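Long-range contacts in time interval measuring enzyme TIME (Bombyx mori, PDB 2E47), which binds one copper and one zinc ion and probably catalyses the dismutation of superoxide to hydrogen peroxide and oxygen: residues L14-I19 against R147-G151; E46-H50 against K126-Y130; H72-G76 against S138-G142; R83-L88 against D105-S109. All coordinates share one frame; numbering follows the deposited sequence.

Contact 1 of 4, residues L14-I19 against R147-G151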
# COMPACT_ATOMS: atom_id res chain seq x y z
N LEU A 14 -8.87 4.40 3.55
CA LEU A 14 -8.70 5.24 4.75
C LEU A 14 -9.47 4.58 5.93
O LEU A 14 -10.62 4.18 5.73
CB LEU A 14 -9.42 6.53 4.44
CG LEU A 14 -8.61 7.68 3.79
CD1 LEU A 14 -7.27 7.27 3.26
CD2 LEU A 14 -9.37 8.65 2.91
N SER A 15 -8.87 4.47 7.11
CA SER A 15 -9.52 3.79 8.20
C SER A 15 -8.92 4.31 9.53
O SER A 15 -7.77 3.99 9.88
CB SER A 15 -9.36 2.25 8.07
OG SER A 15 -10.37 1.61 8.86
N THR A 16 -9.74 5.10 10.24
CA THR A 16 -9.43 5.84 11.44
C THR A 16 -10.64 5.55 12.39
O THR A 16 -11.62 4.92 11.95
CB THR A 16 -9.29 7.32 10.97
OG1 THR A 16 -7.90 7.63 10.71
CG2 THR A 16 -9.91 8.35 11.79
N GLU A 17 -10.55 5.95 13.67
CA GLU A 17 -11.69 5.90 14.57
C GLU A 17 -12.87 6.67 13.96
O GLU A 17 -14.04 6.22 14.08
CB GLU A 17 -11.37 6.52 15.94
CG GLU A 17 -10.52 5.66 16.90
CD GLU A 17 -10.88 4.16 16.87
OE1 GLU A 17 -11.97 3.77 17.37
OE2 GLU A 17 -10.06 3.37 16.34
N THR A 18 -12.58 7.82 13.33
CA THR A 18 -13.66 8.66 12.78
C THR A 18 -13.88 8.64 11.25
O THR A 18 -14.97 8.94 10.79
CB THR A 18 -13.52 10.15 13.27
OG1 THR A 18 -12.21 10.64 12.95
CG2 THR A 18 -13.70 10.26 14.83
N ILE A 19 -12.86 8.27 10.48
CA ILE A 19 -12.90 8.43 9.04
C ILE A 19 -12.78 7.11 8.33
O ILE A 19 -11.93 6.29 8.70
CB ILE A 19 -11.78 9.42 8.57
CG1 ILE A 19 -12.20 10.87 8.86
CG2 ILE A 19 -11.47 9.20 7.06
CD1 ILE A 19 -11.13 11.79 8.89
N ARG A 147 -2.67 16.01 8.92
CA ARG A 147 -3.02 14.89 8.08
C ARG A 147 -4.03 14.07 8.85
O ARG A 147 -3.70 13.56 9.88
CB ARG A 147 -1.75 14.09 7.81
CG ARG A 147 -0.71 14.95 7.06
CD ARG A 147 0.47 14.16 6.57
NE ARG A 147 1.40 15.10 5.97
CZ ARG A 147 2.55 14.80 5.37
NH1 ARG A 147 3.28 15.80 4.88
NH2 ARG A 147 2.97 13.55 5.25
N VAL A 148 -5.26 13.98 8.37
CA VAL A 148 -6.27 13.31 9.22
C VAL A 148 -6.37 11.81 8.95
O VAL A 148 -6.80 11.05 9.81
CB VAL A 148 -7.66 14.00 9.20
CG1 VAL A 148 -7.54 15.48 9.62
CG2 VAL A 148 -8.27 13.94 7.88
N ALA A 149 -6.01 11.37 7.73
CA ALA A 149 -5.98 9.96 7.40
C ALA A 149 -5.14 9.75 6.18
O ALA A 149 -5.01 10.66 5.36
CB ALA A 149 -7.48 9.47 7.16
N CYS A 150 -4.60 8.53 6.03
CA CYS A 150 -3.82 8.15 4.87
C CYS A 150 -3.96 6.68 4.55
O CYS A 150 -4.32 5.88 5.44
CB CYS A 150 -2.30 8.46 5.07
SG CYS A 150 -1.61 8.02 6.59
N GLY A 151 -3.68 6.31 3.31
CA GLY A 151 -3.65 4.90 2.96
C GLY A 151 -2.64 4.69 1.87
O GLY A 151 -2.50 5.53 1.00
O HOH W 1 -6.27 5.52 7.31

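Contact 2 of 4, residues E46-H50 against K126-Y130. With CU (copper (II) ion), chain E.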
# COMPACT_ATOMS: atom_id res chain seq x y z
N GLU A 46 -14.52 21.49 2.58
CA GLU A 46 -13.55 20.99 1.59
C GLU A 46 -12.22 20.75 2.26
O GLU A 46 -11.85 21.48 3.19
CB GLU A 46 -13.39 21.95 0.39
CG GLU A 46 -12.84 23.31 0.64
CD GLU A 46 -12.70 24.20 -0.67
OE1 GLU A 46 -12.14 25.34 -0.56
OE2 GLU A 46 -13.10 23.74 -1.76
N TYR A 47 -11.50 19.74 1.78
CA TYR A 47 -10.32 19.26 2.52
C TYR A 47 -9.30 18.80 1.51
O TYR A 47 -9.66 18.07 0.56
CB TYR A 47 -10.72 18.08 3.41
CG TYR A 47 -11.84 18.45 4.43
CD1 TYR A 47 -13.19 18.32 4.09
CD2 TYR A 47 -11.53 18.90 5.67
CE1 TYR A 47 -14.23 18.65 4.95
CE2 TYR A 47 -12.58 19.22 6.58
CZ TYR A 47 -13.91 19.09 6.19
OH TYR A 47 -14.94 19.40 7.07
N GLY A 48 -8.04 19.18 1.73
CA GLY A 48 -6.93 18.78 0.87
C GLY A 48 -6.84 17.30 0.72
O GLY A 48 -6.99 16.56 1.69
N PHE A 49 -6.63 16.84 -0.51
CA PHE A 49 -6.50 15.42 -0.73
C PHE A 49 -5.38 15.24 -1.75
O PHE A 49 -5.48 15.73 -2.85
CB PHE A 49 -7.79 14.96 -1.32
CG PHE A 49 -7.90 13.49 -1.46
CD1 PHE A 49 -8.08 12.91 -2.70
CD2 PHE A 49 -7.91 12.70 -0.35
CE1 PHE A 49 -8.20 11.56 -2.81
CE2 PHE A 49 -8.03 11.37 -0.44
CZ PHE A 49 -8.16 10.78 -1.69
N HIS A 50 -4.28 14.58 -1.38
CA HIS A 50 -3.11 14.52 -2.27
C HIS A 50 -2.47 13.14 -2.29
O HIS A 50 -2.62 12.43 -1.33
CB HIS A 50 -2.03 15.48 -1.80
CG HIS A 50 -2.56 16.79 -1.30
ND1 HIS A 50 -2.24 17.29 -0.05
CD2 HIS A 50 -3.38 17.71 -1.89
CE1 HIS A 50 -2.84 18.46 0.10
NE2 HIS A 50 -3.53 18.75 -1.00
N LYS A 126 -7.62 20.65 6.55
CA LYS A 126 -8.29 21.80 5.90
C LYS A 126 -8.12 21.85 4.43
O LYS A 126 -7.39 21.04 3.83
CB LYS A 126 -7.90 23.13 6.50
CG LYS A 126 -6.44 23.43 6.63
CD LYS A 126 -6.33 24.38 7.81
CE LYS A 126 -5.02 25.24 7.74
NZ LYS A 126 -5.25 26.67 8.17
N ALA A 127 -8.76 22.85 3.86
CA ALA A 127 -8.80 23.02 2.42
C ALA A 127 -7.42 23.32 1.83
O ALA A 127 -6.59 23.96 2.44
CB ALA A 127 -9.78 24.14 2.04
N ASP A 128 -7.19 22.82 0.64
CA ASP A 128 -6.00 23.17 -0.14
C ASP A 128 -6.27 24.56 -0.78
O ASP A 128 -7.29 24.71 -1.44
CB ASP A 128 -5.91 22.12 -1.25
CG ASP A 128 -4.61 22.20 -2.09
OD1 ASP A 128 -4.26 21.13 -2.64
OD2 ASP A 128 -3.99 23.29 -2.22
N ASP A 129 -5.35 25.53 -0.62
CA ASP A 129 -5.57 26.89 -1.17
C ASP A 129 -4.91 27.05 -2.57
O ASP A 129 -4.84 28.15 -3.15
CB ASP A 129 -5.04 27.92 -0.17
CG ASP A 129 -3.49 27.94 -0.08
OD1 ASP A 129 -2.97 28.55 0.89
OD2 ASP A 129 -2.78 27.35 -0.96
N TYR A 130 -4.43 25.92 -3.08
CA TYR A 130 -3.97 25.73 -4.46
C TYR A 130 -2.73 26.54 -4.77
O TYR A 130 -2.43 26.78 -5.94
CB TYR A 130 -5.05 25.99 -5.49
CG TYR A 130 -6.37 25.31 -5.29
CD1 TYR A 130 -6.47 23.89 -5.23
CD2 TYR A 130 -7.55 26.07 -5.19
CE1 TYR A 130 -7.73 23.26 -5.08
CE2 TYR A 130 -8.78 25.46 -4.98
CZ TYR A 130 -8.87 24.05 -4.95
OH TYR A 130 -10.11 23.47 -4.80
CU CU E . -0.74 16.84 1.25
O HOH W 2 -12.06 25.21 -3.87
O HOH W 3 -11.30 23.31 5.26
O HOH W 4 -9.43 26.90 -1.18

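Contact 3 of 4, residues H72-G76 against S138-G142. With ZN (zinc ion), chain F.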
# COMPACT_ATOMS: atom_id res chain seq x y z
N HIS A 72 9.32 18.28 -10.12
CA HIS A 72 9.83 19.43 -9.34
C HIS A 72 9.12 20.72 -9.65
O HIS A 72 9.78 21.72 -9.88
CB HIS A 72 11.36 19.66 -9.55
CG HIS A 72 12.14 18.39 -9.52
ND1 HIS A 72 12.67 17.88 -8.36
CD2 HIS A 72 12.40 17.49 -10.49
CE1 HIS A 72 13.26 16.73 -8.62
NE2 HIS A 72 13.10 16.46 -9.90
N LYS A 73 7.79 20.70 -9.65
CA LYS A 73 7.05 21.91 -9.82
C LYS A 73 6.65 22.45 -8.45
O LYS A 73 7.12 21.94 -7.40
CB LYS A 73 5.84 21.69 -10.72
CG LYS A 73 6.19 21.09 -12.15
CD LYS A 73 5.04 21.34 -13.16
CE LYS A 73 5.34 20.78 -14.56
NZ LYS A 73 6.82 20.80 -14.79
N ASP A 74 5.86 23.52 -8.47
CA ASP A 74 5.31 24.09 -7.27
C ASP A 74 3.91 23.46 -7.05
O ASP A 74 3.33 22.83 -7.98
CB ASP A 74 5.16 25.60 -7.41
CG ASP A 74 6.53 26.33 -7.62
OD1 ASP A 74 7.47 26.16 -6.83
OD2 ASP A 74 6.62 27.13 -8.54
N HIS A 75 3.38 23.70 -5.87
CA HIS A 75 2.05 23.24 -5.55
C HIS A 75 1.09 24.03 -6.35
O HIS A 75 1.20 25.23 -6.41
CB HIS A 75 1.75 23.42 -4.03
CG HIS A 75 0.41 22.92 -3.65
ND1 HIS A 75 0.13 21.56 -3.55
CD2 HIS A 75 -0.74 23.57 -3.36
CE1 HIS A 75 -1.16 21.41 -3.24
NE2 HIS A 75 -1.71 22.61 -3.12
N GLY A 76 0.07 23.39 -6.91
CA GLY A 76 -0.92 24.15 -7.62
C GLY A 76 -2.31 23.56 -7.55
O GLY A 76 -2.57 22.63 -6.81
N SER A 138 2.05 27.91 1.21
CA SER A 138 1.08 27.80 0.11
C SER A 138 1.63 27.10 -1.16
O SER A 138 0.98 26.17 -1.68
CB SER A 138 0.39 29.13 -0.19
OG SER A 138 -0.69 28.97 -1.14
N ARG A 139 2.83 27.49 -1.62
CA ARG A 139 3.37 26.97 -2.86
C ARG A 139 4.04 25.63 -2.70
O ARG A 139 4.53 25.10 -3.69
CB ARG A 139 4.40 27.93 -3.49
CG ARG A 139 3.78 29.21 -4.11
CD ARG A 139 3.13 28.96 -5.52
NE ARG A 139 3.91 29.37 -6.72
CZ ARG A 139 5.19 29.78 -6.79
NH1 ARG A 139 5.70 30.10 -7.97
NH2 ARG A 139 5.98 29.88 -5.71
N LYS A 140 4.04 25.09 -1.46
CA LYS A 140 4.51 23.76 -1.17
C LYS A 140 3.40 22.74 -0.82
O LYS A 140 3.45 21.58 -1.23
CB LYS A 140 5.49 23.78 0.00
CG LYS A 140 6.52 24.87 -0.02
CD LYS A 140 7.82 24.38 0.65
CE LYS A 140 8.68 23.46 -0.28
NZ LYS A 140 9.54 24.22 -1.25
N THR A 141 2.47 23.15 0.04
CA THR A 141 1.51 22.25 0.58
C THR A 141 0.10 22.73 0.35
O THR A 141 -0.84 22.04 0.68
CB THR A 141 1.69 22.06 2.11
OG1 THR A 141 1.46 23.32 2.75
CG2 THR A 141 3.12 21.55 2.49
N GLY A 142 -0.08 23.95 -0.12
CA GLY A 142 -1.46 24.45 -0.19
C GLY A 142 -2.07 24.89 1.15
O GLY A 142 -3.24 25.27 1.17
ZN ZN F . 1.25 19.84 -3.75

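Contact 4 of 4, residues R83-L88 against D105-S109. With ZN (zinc ion), chain F.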
# COMPACT_ATOMS: atom_id res chain seq x y z
N ARG A 83 1.92 22.35 -11.02
CA ARG A 83 1.27 21.65 -9.90
C ARG A 83 2.20 20.48 -9.69
O ARG A 83 2.98 20.07 -10.60
CB ARG A 83 -0.15 21.12 -10.29
CG ARG A 83 -0.23 20.25 -11.60
CD ARG A 83 -1.57 19.45 -11.81
NE ARG A 83 -1.61 18.23 -10.98
CZ ARG A 83 -2.58 17.29 -11.03
NH1 ARG A 83 -2.49 16.18 -10.31
NH2 ARG A 83 -3.62 17.43 -11.83
N HIS A 84 2.11 19.90 -8.52
CA HIS A 84 2.71 18.56 -8.26
C HIS A 84 1.86 17.50 -8.95
O HIS A 84 0.71 17.71 -9.10
CB HIS A 84 2.74 18.30 -6.76
CG HIS A 84 3.50 19.34 -5.98
ND1 HIS A 84 3.08 19.81 -4.75
CD2 HIS A 84 4.68 19.97 -6.25
CE1 HIS A 84 3.98 20.67 -4.29
NE2 HIS A 84 4.94 20.81 -5.19
N VAL A 85 2.42 16.33 -9.31
CA VAL A 85 1.62 15.25 -9.87
C VAL A 85 0.56 14.82 -8.82
O VAL A 85 -0.57 14.47 -9.19
CB VAL A 85 2.55 14.08 -10.32
CG1 VAL A 85 1.75 12.72 -10.60
CG2 VAL A 85 3.27 14.49 -11.60
N GLY A 86 0.91 14.90 -7.53
CA GLY A 86 0.01 14.49 -6.47
C GLY A 86 -1.09 15.45 -6.04
O GLY A 86 -1.81 15.15 -5.09
N ASP A 87 -1.21 16.62 -6.67
CA ASP A 87 -2.15 17.64 -6.26
C ASP A 87 -3.49 17.26 -6.84
O ASP A 87 -3.79 17.69 -7.94
CB ASP A 87 -1.74 19.00 -6.85
CG ASP A 87 -0.48 19.59 -6.16
OD1 ASP A 87 -0.07 19.04 -5.15
OD2 ASP A 87 0.08 20.58 -6.63
N LEU A 88 -4.29 16.46 -6.16
CA LEU A 88 -5.62 16.09 -6.70
C LEU A 88 -6.62 17.13 -6.32
O LEU A 88 -7.74 17.06 -6.79
CB LEU A 88 -6.12 14.72 -6.21
CG LEU A 88 -5.20 13.53 -6.57
CD1 LEU A 88 -5.48 12.30 -5.69
CD2 LEU A 88 -5.28 13.17 -8.06
N ASP A 105 -8.09 12.73 -13.54
CA ASP A 105 -6.84 13.47 -13.40
C ASP A 105 -5.88 13.13 -14.55
O ASP A 105 -5.69 11.98 -14.90
CB ASP A 105 -6.18 13.17 -12.07
CG ASP A 105 -5.04 14.16 -11.73
OD1 ASP A 105 -3.86 13.86 -12.02
OD2 ASP A 105 -5.31 15.28 -11.18
N ASP A 106 -5.25 14.14 -15.14
CA ASP A 106 -4.33 13.88 -16.27
C ASP A 106 -2.85 13.94 -15.90
O ASP A 106 -2.02 13.91 -16.80
CB ASP A 106 -4.60 14.86 -17.44
CG ASP A 106 -4.59 16.33 -16.98
OD1 ASP A 106 -4.44 16.57 -15.75
OD2 ASP A 106 -4.72 17.24 -17.85
N GLN A 107 -2.50 14.01 -14.62
CA GLN A 107 -1.08 13.94 -14.25
C GLN A 107 -0.64 12.58 -13.65
O GLN A 107 0.41 12.04 -14.00
CB GLN A 107 -0.77 15.07 -13.23
CG GLN A 107 0.32 16.03 -13.60
CD GLN A 107 0.03 16.61 -14.93
OE1 GLN A 107 -1.03 17.19 -15.13
NE2 GLN A 107 0.91 16.38 -15.88
N ILE A 108 -1.44 12.03 -12.73
CA ILE A 108 -1.14 10.74 -12.15
C ILE A 108 -1.26 9.60 -13.18
O ILE A 108 -2.03 9.69 -14.14
CB ILE A 108 -2.06 10.44 -10.91
CG1 ILE A 108 -3.54 10.46 -11.27
CG2 ILE A 108 -1.78 11.45 -9.72
CD1 ILE A 108 -4.53 9.97 -10.11
N SER A 109 -0.58 8.51 -12.92
CA SER A 109 -0.66 7.35 -13.74
C SER A 109 -0.50 6.12 -12.80
O SER A 109 -0.06 6.21 -11.63
CB SER A 109 0.50 7.35 -14.75
OG SER A 109 0.37 6.29 -15.70
ZN ZN F . 1.25 19.84 -3.75

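Contact 1 of 4, residues L14-I19 against R147-G151
The methyl of A149 is wedged between L14 and I19, its CB lying 4.0 Å from L14 CG and 4.0 Å from I19 CG2. Alanine suits this place because a single small carbon fills the notch between two branched side chains. Beside it, I19 lays CD1 against V148 CG2 at 3.7 Å, the two side chains crossing at about a right angle. With CG1 of I19 set beside the backbone N (chi1 -77°), CD1 goes to V148 while the other branch, CG2, stays on A149. L14 reaches in another direction: its CD1 presses on backbone, 3.6 Å from C150 C, near G151. This tight, largely apolar part continues through L14 and I19 to I39, with T16 OG1 as its polar fringe near A149.

The other side is looser and wet. S15, exposed, turns its CB away from the other strand, and no direct hydrogen bond joins the two segments. One water spans the gap, accepting from S15 N at 2.8 Å and donating to C150 O at 2.7 Å, so both backbone groups are satisfied where the strands splay. The chain then turns back, T16 N bonding to I19 O.

C150 faces the opposite way, into its disulfide with C61. V148 and A149 both hydrogen-bond through their backbones to L123, the extra residue of a classic beta bulge in the antiparallel beta barrel of copper-zinc superoxide dismutases.

Contact 2 of 4, residues E46-H50 against K126-Y130
H50 meets D128 through the far nitrogen of its ring: NE2 donates to D128 OD1 at 3.0 Å, a bent bond with an N-H...O angle of 138°. The carboxylate is turned almost perpendicular to the imidazole, and the donor arrives from above its plane. ND1 of the same ring binds copper at 2.0 Å, so both nitrogens have partners and the ring is fixed in rotation.

D128 OD2 is occupied as well, accepting from Y130 N at 2.8 Å in an Asx turn and from H75, a zinc ligand. Aspartate suits the place because its two oxygens can serve two histidines at once. With an alanine here, H50 NE2 and H75 NE2 would probably lose the carboxylate they share, and both rings would be freer to turn.

Further along, G48 N bonds to K126 O at 2.9 Å. A CB on G48 would crowd H50 CE1, which is why glycine suits the place. Waters complete the outer side. E46 lays CG on A127 CB at 3.5 Å, and waters link its carboxylate oxygens to Y130 OH and D128 O; another donates to E46 O and accepts, weakly, from A127 N.

An aspartate shared by a copper ligand and a zinc ligand is the secondary bridge characteristic of copper-zinc superoxide dismutase active sites.

Contact 3 of 4, residues H72-G76 against S138-G142
H75 and D74 face the short helix with different first torsions. In H75, CG stands opposite the backbone N (chi1 -179°), which brings one face of the imidazole against the T141-G142 peptide at the end of the helix. In D74, CG lies beside the backbone N instead (chi1 -62°), and the carboxylate reaches R139. The arginine chain bends back at chi2 and chi3 to meet it.

D74 and R139 form a stacked salt bridge, OD2 sitting over one face of the guanidinium 3.2 Å from NH1. The two planes are 29° apart and no N-H points at the oxygen, so attraction of charge alone holds them. A leucine in place of D74 would probably leave R139 without this counter-charge and its guanidinium freer to swing into solvent.

In the backbone, H75 N donates to R139 O at 2.8 Å. Over one face of the H75 ring lie T141 C and G142 N, with G142 N 3.3 Å from H75 CD2. G142 has a positive phi, which favours glycine, and a CB there would clash with H75 NE2. H75 ND1 binds zinc at 2.1 Å, while NE2 is held by D128.

The contact packs the metal-binding loop between strands 45-52 and 87-93 against helix 138-141, itself part of the connection from strand 120-124 to strand 147-155; G142 is tied by backbone bonding to D129.

Contact 4 of 4, residues R83-L88 against D105-S109
The guanidinium of R83 is covered on both faces and gripped at its edge. Q107 CB lies over its centre, 3.5 Å above the plane; D87 O approaches the opposite face, nearer the rim, but makes no hydrogen bond with R83 NH1. At the edge, in plane, is D105 OD2, which accepts from R83 NH2 at 2.8 Å and from NH1 at 3.1 Å, so both end nitrogens hold one oxygen. The two flat groups are turned 65° apart.

Arginine suits this buried place because its N-H groups diverge. NE points almost straight at H84 O (3.0 Å, 176°), NH1 also donates to V85 O, and NH2 has a further acceptor in P78 O. A bend at chi3 (-79°) turns the head for these bonds. D105 OD1 takes Q107 N (an Asx turn) and also I108 N, together an Asx motif, which would hold the carboxylate turned toward R83.

Apolar packing flanks the salt bridge: V85 CG1 and I108 CG2 are 3.9 Å apart, and L88 CD2 touches I108 CD1. In the H84-D87 type I turn, H84 ND1 and D87 OD1 bind zinc, and D87 OD2 is held by H84 N and G76 N.

The contact joins the start of strand 87-93 to the loop after strand 98-105, the outermost strands within this chain; L88 packs on strand 45-52 and I108 on strand 33-40.

Overall arrangement
Contacts 2, 3 and 4 surround the two-metal site. Contact 2 supplies the copper ligand H50, contact 3 the zinc ligand H75, and contact 4 the zinc ligands H84 and D87, while H67 serves both metals. The centre of contact 3 lies about 12 Å from those of contacts 2 and 4. Besides D128, the D129-S138 hydrogen bond joins contacts 2 and 3; G76 joins contact 3 to contact 4. Contact 2 meets contact 4 directly, H50 CB lying 3.3 Å from G86 O. Contact 1 stands apart, its centre about 15 Å from that of contact 2 and 21 Å from that of contact 4, yet the C150 side chain is about 9 Å from copper.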